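Local coordinates for protein CurM Sulfotransferase (PDB 4GBM) that probably transfers a sulfonate group from the donor PAPS to a polyketide intermediate in curacin biosynthesis, and here binds the spent cofactor adenosine-3'-5'-diphosphate, at residues N70-R75 against D109-N114; I160-H165 against H217-E222. The protein carries 2 engineered substitutions. One frame throughout, in Å; residues are numbered along the deposited sequence.

Contact 1. Residues N70-R75 against D109-N114. With SO4 (sulfate ion), chain Q.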
loop_
_atom_site.group_PDB
_atom_site.type_symbol
_atom_site.label_atom_id
_atom_site.label_comp_id
_atom_site.label_asym_id
_atom_site.label_seq_id
_atom_site.Cartn_x
_atom_site.Cartn_y
_atom_site.Cartn_z
ATOM N N ASN A 70 10.572 1.521 15.504
ATOM C CA ASN A 70 10.997 2.752 16.169
ATOM C C ASN A 70 12.383 3.224 15.741
ATOM O O ASN A 70 12.625 4.427 15.641
ATOM C CB ASN A 70 10.938 2.603 17.693
ATOM C CG ASN A 70 9.515 2.494 18.215
ATOM O OD1 ASN A 70 8.613 3.194 17.750
ATOM N ND2 ASN A 70 9.309 1.615 19.187
ATOM N N THR A 71 13.290 2.280 15.507
ATOM C CA THR A 71 14.681 2.602 15.167
ATOM C C THR A 71 15.175 1.736 14.013
ATOM O O THR A 71 14.619 0.674 13.748
ATOM C CB THR A 71 15.638 2.378 16.352
ATOM O OG1 THR A 71 15.701 0.976 16.650
ATOM C CG2 THR A 71 15.206 3.169 17.585
ATOM N N MET A 72 16.224 2.193 13.335
ATOM C CA MET A 72 16.764 1.465 12.189
ATOM C C MET A 72 17.410 0.119 12.537
ATOM O O MET A 72 17.394 -0.797 11.718
ATOM C CB MET A 72 17.726 2.343 11.385
ATOM C CG MET A 72 17.023 3.439 10.601
ATOM S SD MET A 72 15.881 2.801 9.343
ATOM C CE MET A 72 17.024 2.368 8.030
ATOM N N LYS A 73 17.971 0.002 13.741
ATOM C CA LYS A 73 18.496 -1.286 14.214
ATOM C C LYS A 73 17.378 -2.297 14.459
ATOM O O LYS A 73 17.516 -3.471 14.110
ATOM C CB LYS A 73 19.350 -1.124 15.473
ATOM C CG LYS A 73 20.828 -0.997 15.178
ATOM C CD LYS A 73 21.669 -1.235 16.421
ATOM C CE LYS A 73 23.150 -1.335 16.073
ATOM N NZ LYS A 73 23.684 -0.064 15.495
ATOM N N GLU A 74 16.280 -1.839 15.062
ATOM C CA GLU A 74 15.084 -2.668 15.234
ATOM C C GLU A 74 14.603 -3.191 13.885
ATOM O O GLU A 74 14.325 -4.381 13.731
ATOM C CB GLU A 74 13.952 -1.871 15.884
ATOM C CG GLU A 74 14.002 -1.756 17.394
ATOM C CD GLU A 74 12.753 -1.088 17.953
ATOM O OE1 GLU A 74 12.780 -0.670 19.128
ATOM O OE2 GLU A 74 11.745 -0.978 17.213
ATOM N N ARG A 75 14.509 -2.283 12.913
ATOM C CA ARG A 75 14.089 -2.623 11.557
ATOM C C ARG A 75 15.010 -3.663 10.911
ATOM O O ARG A 75 14.536 -4.643 10.348
ATOM C CB ARG A 75 14.014 -1.364 10.694
ATOM C CG ARG A 75 13.600 -1.612 9.254
ATOM C CD ARG A 75 13.660 -0.327 8.449
ATOM N NE ARG A 75 13.221 -0.517 7.070
ATOM C CZ ARG A 75 14.020 -0.847 6.054
ATOM N NH1 ARG A 75 15.322 -1.047 6.246
ATOM N NH2 ARG A 75 13.514 -0.985 4.836
ATOM N N ASP A 109 24.792 2.738 7.166
ATOM C CA ASP A 109 25.294 3.801 8.033
ATOM C C ASP A 109 24.184 4.312 8.953
ATOM O O ASP A 109 24.425 4.595 10.132
ATOM C CB ASP A 109 25.880 4.948 7.214
ATOM C CG ASP A 109 26.745 5.864 8.052
ATOM O OD1 ASP A 109 27.937 5.546 8.237
ATOM O OD2 ASP A 109 26.232 6.895 8.538
ATOM N N LEU A 110 22.969 4.416 8.415
ATOM C CA LEU A 110 21.812 4.836 9.203
ATOM C C LEU A 110 21.517 3.801 10.281
ATOM O O LEU A 110 21.147 4.152 11.400
ATOM C CB LEU A 110 20.576 5.037 8.311
ATOM C CG LEU A 110 20.708 5.911 7.059
ATOM C CD1 LEU A 110 19.352 6.062 6.362
ATOM C CD2 LEU A 110 21.331 7.281 7.369
ATOM N N GLU A 111 21.688 2.527 9.933
ATOM C CA GLU A 111 21.502 1.425 10.879
ATOM C C GLU A 111 22.578 1.422 11.968
ATOM O O GLU A 111 22.278 1.190 13.142
ATOM C CB GLU A 111 21.473 0.082 10.142
ATOM C CG GLU A 111 20.277 -0.062 9.190
ATOM C CD GLU A 111 20.378 -1.264 8.260
ATOM O OE1 GLU A 111 21.508 -1.749 8.018
ATOM O OE2 GLU A 111 19.319 -1.720 7.763
ATOM N N SER A 112 23.824 1.690 11.575
ATOM C CA SER A 112 24.939 1.696 12.520
ATOM C C SER A 112 24.801 2.814 13.554
ATOM O O SER A 112 25.096 2.609 14.738
ATOM C CB SER A 112 26.283 1.783 11.788
ATOM O OG SER A 112 26.457 3.049 11.178
ATOM N N GLN A 113 24.348 3.989 13.117
ATOM C CA GLN A 113 24.115 5.100 14.044
ATOM C C GLN A 113 22.802 4.910 14.804
ATOM O O GLN A 113 22.567 5.544 15.837
ATOM C CB GLN A 113 24.127 6.451 13.324
ATOM C CG GLN A 113 24.176 7.629 14.299
ATOM C CD GLN A 113 24.235 8.985 13.631
ATOM O OE1 GLN A 113 24.036 9.113 12.429
ATOM N NE2 GLN A 113 24.505 10.012 14.424
ATOM N N ASN A 114 21.964 4.015 14.283
ATOM C CA ASN A 114 20.659 3.701 14.853
ATOM C C ASN A 114 19.713 4.900 14.890
ATOM O O ASN A 114 19.157 5.245 15.933
ATOM C CB ASN A 114 20.769 3.022 16.223
ATOM C CG ASN A 114 19.502 2.274 16.599
ATOM O OD1 ASN A 114 18.680 1.959 15.736
ATOM N ND2 ASN A 114 19.340 1.980 17.881
HETATM S S SO4 Q . 16.384 -2.030 2.122
HETATM O O1 SO4 Q . 16.080 -1.062 3.169
HETATM O O2 SO4 Q . 15.701 -3.277 2.466
HETATM O O3 SO4 Q . 15.883 -1.559 0.838
HETATM O O4 SO4 Q . 17.827 -2.232 2.112
HETATM O O HOH W 1 17.270 0.156 18.832
HETATM O O HOH W 2 16.952 -0.958 8.688
HETATM O O HOH W 3 18.120 -2.643 5.487
#
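The first turn of helix 72-78 meets the last turn of helix 100-113, with Met-72 and Glu-111 closest in backbone terms, their CA atoms 4.9 Å apart. A helix start is thus set against a helix end: Thr-71 is the N-cap of the first, its OG1 accepting from Glu-74 N, and Asn-114, at positive phi, is the C-prime residue of the Schellman motif that finishes the second. Asn-114 carries the bridge between them. With CG anti to the backbone N (chi1 -160°), its amide reaches across to the opening helix, where OD1 accepts from Lys-73 N at 2.9 Å, the donor standing 35° off the carbonyl plane. A side chain from the neighbouring helix end thereby takes up an N-H of the first turn. The same oxygen lies 3.1 Å from Thr-71 CB, while ND2 and Thr-71 OG1 share a water. Lys-73 returns the favour: its chain crosses the Asn-114 side chain at about a right angle and bends only at the last torsion (chi4 63°), and NZ donates to Glu-111 O at 3.0 Å. Deeper in, Met-72 turns its CB to the backbone of Leu-110 and Glu-111 and its folded thioether chain to Leu-88 and Val-120. Arg-75 is held mainly by the carbonyls of Leu-64 and His-65; its NH1 and NH2 also both donate to sulfate O1, in plane at the guanidinium edge. One water accepts from NH1 and donates to Met-72 O and, at 2.7 Å, to Glu-111 OE2.

Contact 2. Residues I160-H165 against H217-E222. With A3P (adenosine-3'-5'-diphosphate), chain G.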
loop_
_atom_site.group_PDB
_atom_site.type_symbol
_atom_site.label_atom_id
_atom_site.label_comp_id
_atom_site.label_asym_id
_atom_site.label_seq_id
_atom_site.Cartn_x
_atom_site.Cartn_y
_atom_site.Cartn_z
ATOM N N ILE A 160 -5.619 7.688 1.812
ATOM C CA ILE A 160 -6.400 7.093 0.739
ATOM C C ILE A 160 -6.792 5.691 1.185
ATOM O O ILE A 160 -5.921 4.842 1.395
ATOM C CB ILE A 160 -5.582 7.004 -0.561
ATOM C CG1 ILE A 160 -5.087 8.386 -0.994
ATOM C CG2 ILE A 160 -6.407 6.341 -1.676
ATOM C CD1 ILE A 160 -3.996 8.312 -2.075
ATOM N N TYR A 161 -8.098 5.452 1.320
ATOM C CA TYR A 161 -8.612 4.157 1.745
ATOM C C TYR A 161 -9.073 3.411 0.509
ATOM O O TYR A 161 -10.102 3.747 -0.084
ATOM C CB TYR A 161 -9.754 4.357 2.753
ATOM C CG TYR A 161 -10.458 3.102 3.244
ATOM C CD1 TYR A 161 -9.833 1.846 3.230
ATOM C CD2 TYR A 161 -11.748 3.187 3.760
ATOM C CE1 TYR A 161 -10.500 0.711 3.697
ATOM C CE2 TYR A 161 -12.422 2.065 4.231
ATOM C CZ TYR A 161 -11.791 0.834 4.203
ATOM O OH TYR A 161 -12.472 -0.261 4.652
ATOM N N LEU A 162 -8.269 2.428 0.109
ATOM C CA LEU A 162 -8.537 1.615 -1.077
ATOM C C LEU A 162 -9.231 0.323 -0.658
ATOM O O LEU A 162 -8.719 -0.412 0.188
ATOM C CB LEU A 162 -7.223 1.322 -1.809
ATOM C CG LEU A 162 -7.274 0.396 -3.025
ATOM C CD1 LEU A 162 -8.126 0.970 -4.165
ATOM C CD2 LEU A 162 -5.857 0.116 -3.497
ATOM N N VAL A 163 -10.403 0.077 -1.241
ATOM C CA VAL A 163 -11.210 -1.106 -0.931
ATOM C C VAL A 163 -11.475 -1.940 -2.183
ATOM O O VAL A 163 -11.558 -1.403 -3.287
ATOM C CB VAL A 163 -12.564 -0.745 -0.240
ATOM C CG1 VAL A 163 -12.337 -0.071 1.097
ATOM C CG2 VAL A 163 -13.441 0.132 -1.124
ATOM N N ARG A 164 -11.581 -3.254 -1.998
ATOM C CA ARG A 164 -11.951 -4.166 -3.079
ATOM C C ARG A 164 -12.957 -5.182 -2.543
ATOM O O ARG A 164 -12.952 -5.493 -1.357
ATOM C CB ARG A 164 -10.709 -4.857 -3.655
ATOM C CG ARG A 164 -11.011 -5.690 -4.899
ATOM C CD ARG A 164 -9.756 -6.262 -5.493
ATOM N NE ARG A 164 -10.054 -6.934 -6.755
ATOM C CZ ARG A 164 -9.165 -7.636 -7.446
ATOM N NH1 ARG A 164 -7.937 -7.798 -6.967
ATOM N NH2 ARG A 164 -9.505 -8.191 -8.603
ATOM N N HIS A 165 -13.822 -5.687 -3.423
ATOM C CA HIS A 165 -14.837 -6.650 -3.038
ATOM C C HIS A 165 -14.195 -7.832 -2.308
ATOM O O HIS A 165 -13.164 -8.347 -2.751
ATOM C CB HIS A 165 -15.569 -7.154 -4.281
ATOM C CG HIS A 165 -16.851 -7.866 -3.980
ATOM N ND1 HIS A 165 -16.896 -9.146 -3.462
ATOM C CD2 HIS A 165 -18.138 -7.477 -4.140
ATOM C CE1 HIS A 165 -18.158 -9.505 -3.300
ATOM N NE2 HIS A 165 -18.930 -8.513 -3.708
ATOM N N HIS A 217 -10.076 9.831 1.972
ATOM C CA HIS A 217 -10.723 9.695 0.677
ATOM C C HIS A 217 -10.777 8.225 0.310
ATOM O O HIS A 217 -9.748 7.556 0.306
ATOM C CB HIS A 217 -9.885 10.452 -0.360
ATOM C CG HIS A 217 -10.480 10.493 -1.730
ATOM N ND1 HIS A 217 -11.457 11.397 -2.093
ATOM C CD2 HIS A 217 -10.206 9.768 -2.841
ATOM C CE1 HIS A 217 -11.770 11.214 -3.364
ATOM N NE2 HIS A 217 -11.030 10.228 -3.839
ATOM N N GLN A 218 -11.967 7.723 -0.000
ATOM C CA GLN A 218 -12.111 6.315 -0.346
ATOM C C GLN A 218 -12.029 6.104 -1.846
ATOM O O GLN A 218 -12.604 6.869 -2.627
ATOM C CB GLN A 218 -13.443 5.765 0.176
ATOM C CG GLN A 218 -13.549 4.240 0.098
ATOM C CD GLN A 218 -14.926 3.732 0.481
ATOM O OE1 GLN A 218 -15.708 3.315 -0.376
ATOM N NE2 GLN A 218 -15.233 3.770 1.770
ATOM N N ILE A 219 -11.302 5.061 -2.246
ATOM C CA ILE A 219 -11.270 4.610 -3.634
ATOM C C ILE A 219 -11.676 3.143 -3.684
ATOM O O ILE A 219 -11.144 2.327 -2.943
ATOM C CB ILE A 219 -9.873 4.774 -4.256
ATOM C CG1 ILE A 219 -9.528 6.266 -4.375
ATOM C CG2 ILE A 219 -9.809 4.107 -5.655
ATOM C CD1 ILE A 219 -8.137 6.535 -4.882
ATOM N N ARG A 220 -12.629 2.824 -4.552
ATOM C CA ARG A 220 -13.007 1.436 -4.787
ATOM C C ARG A 220 -12.185 0.924 -5.952
ATOM O O ARG A 220 -12.156 1.547 -7.019
ATOM C CB ARG A 220 -14.499 1.334 -5.086
ATOM C CG ARG A 220 -15.329 2.089 -4.049
ATOM C CD ARG A 220 -16.802 2.138 -4.408
ATOM N NE ARG A 220 -17.480 0.875 -4.140
ATOM C CZ ARG A 220 -17.819 0.445 -2.927
ATOM N NH1 ARG A 220 -18.446 -0.714 -2.804
ATOM N NH2 ARG A 220 -17.535 1.161 -1.833
ATOM N N TYR A 221 -11.519 -0.209 -5.739
ATOM C CA TYR A 221 -10.725 -0.843 -6.792
ATOM C C TYR A 221 -11.516 -0.973 -8.090
ATOM O O TYR A 221 -10.984 -0.753 -9.191
ATOM C CB TYR A 221 -10.246 -2.231 -6.341
ATOM C CG TYR A 221 -9.641 -3.024 -7.471
ATOM C CD1 TYR A 221 -8.319 -2.816 -7.861
ATOM C CD2 TYR A 221 -10.399 -3.958 -8.175
ATOM C CE1 TYR A 221 -7.759 -3.529 -8.917
ATOM C CE2 TYR A 221 -9.853 -4.683 -9.235
ATOM C CZ TYR A 221 -8.537 -4.465 -9.598
ATOM O OH TYR A 221 -8.013 -5.185 -10.641
ATOM N N GLU A 222 -12.784 -1.352 -7.961
ATOM C CA GLU A 222 -13.610 -1.603 -9.136
ATOM C C GLU A 222 -13.782 -0.328 -9.964
ATOM O O GLU A 222 -13.721 -0.385 -11.193
ATOM C CB GLU A 222 -14.960 -2.213 -8.738
ATOM C CG GLU A 222 -14.859 -3.616 -8.087
ATOM C CD GLU A 222 -14.400 -3.608 -6.629
ATOM O OE1 GLU A 222 -14.415 -2.546 -5.963
ATOM O OE2 GLU A 222 -14.025 -4.694 -6.154
HETATM P P1 A3P G . -4.219 -10.854 -8.613
HETATM O O1P A3P G . -3.930 -11.948 -7.616
HETATM O O2P A3P G . -3.127 -10.672 -9.638
HETATM O O3P A3P G . -5.610 -10.921 -9.176
HETATM P P2 A3P G . -2.024 -5.517 -4.284
HETATM O O4P A3P G . -2.794 -4.704 -3.293
HETATM O O5P A3P G . -1.424 -6.789 -3.755
HETATM O O6P A3P G . -1.062 -4.693 -5.098
HETATM O "O5'" A3P G . -3.143 -6.046 -5.327
HETATM C "C5'" A3P G . -2.786 -7.047 -6.285
HETATM C "C4'" A3P G . -3.938 -7.141 -7.255
HETATM O "O4'" A3P G . -3.961 -5.955 -8.059
HETATM C "C3'" A3P G . -3.767 -8.263 -8.260
HETATM O "O3'" A3P G . -4.190 -9.512 -7.693
HETATM C "C2'" A3P G . -4.640 -7.768 -9.407
HETATM O "O2'" A3P G . -5.994 -8.197 -9.241
HETATM C "C1'" A3P G . -4.595 -6.248 -9.297
HETATM N N9 A3P G . -3.786 -5.675 -10.403
HETATM C C8 A3P G . -2.447 -5.723 -10.560
HETATM N N7 A3P G . -2.062 -5.115 -11.713
HETATM C C5 A3P G . -3.189 -4.670 -12.308
HETATM C C6 A3P G . -3.528 -3.936 -13.551
HETATM N N6 A3P G . -2.545 -3.543 -14.397
HETATM N N1 A3P G . -4.841 -3.675 -13.788
HETATM C C2 A3P G . -5.825 -4.050 -12.939
HETATM N N3 A3P G . -5.582 -4.714 -11.790
HETATM C C4 A3P G . -4.313 -5.031 -11.442
HETATM O O HOH W 4 -12.937 -6.764 -7.623
#
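Backbone hydrogen bonds come first: strands 158-163 and 216-220 run parallel, and Tyr-161 and Val-163 each use both N-H and C=O toward the neighbour. The last bond, Tyr-221 N to Val-163 O at 2.7 Å, is almost straight (177°) and already belongs to the start of helix 221-226. Apolar packing fills one face, where Ile-160 CG2 touches Ile-219 CD1 at 3.6 Å and Leu-162 CD1 meets Ile-219 CG2, with helix 228-239 beyond. On the opposite face, that of Tyr-161 and Val-163, Gln-218 lies beside Tyr-161, amide and ring nearly perpendicular. Past the strand ends the contacts turn polar. Glu-222, bent at chi2 (77°), brings OE2 to His-165 N at 2.9 Å on its syn side, while OE1 is hydrogen-bonded to Tyr-308 OH; OE2 also takes a water's proton, and that water accepts from Arg-164 NE. Cation-pi and CH-pi contacts follow: the extended Arg-164 chain runs along the Tyr-221 ring, CD over its face and CZ off-centre, 4.0 Å from the centroid. Both side chains end on the nucleotide, Arg-164 NH1 giving a hydrogen bond to A3P O2' (3.0 Å) and Tyr-221 OH one to A3P N3 (2.7 Å). An alanine in place of Arg-164 would strip the cover from that ring face and probably leave Tyr-221 freer to shift and the ribose hydroxyl without this donor. Nucleotide binding at the C-terminal ends of parallel strands is typical of the P-loop-like sulfotransferase fold.

In the fold
From the N terminus, the chain passes through strand 35-39 and helix 45-53 before it reaches contact 1, which closes a mostly helical excursion of 33 residues between 70-75 and 109-114. Only then, after strand 132-136, does contact 2 open at 160-165; its 51-residue loop, containing helices 166-175 and 189-208, closes at 217-222. The two loops therefore follow in series and neither nest nor cross. Contact 1 joins two helices at the periphery, whereas contact 2 adds the edge strand 216-220 to the central parallel sheet at the nucleotide pocket. They lie on opposite sides of the chain's centre, their own centres about 34 Å apart.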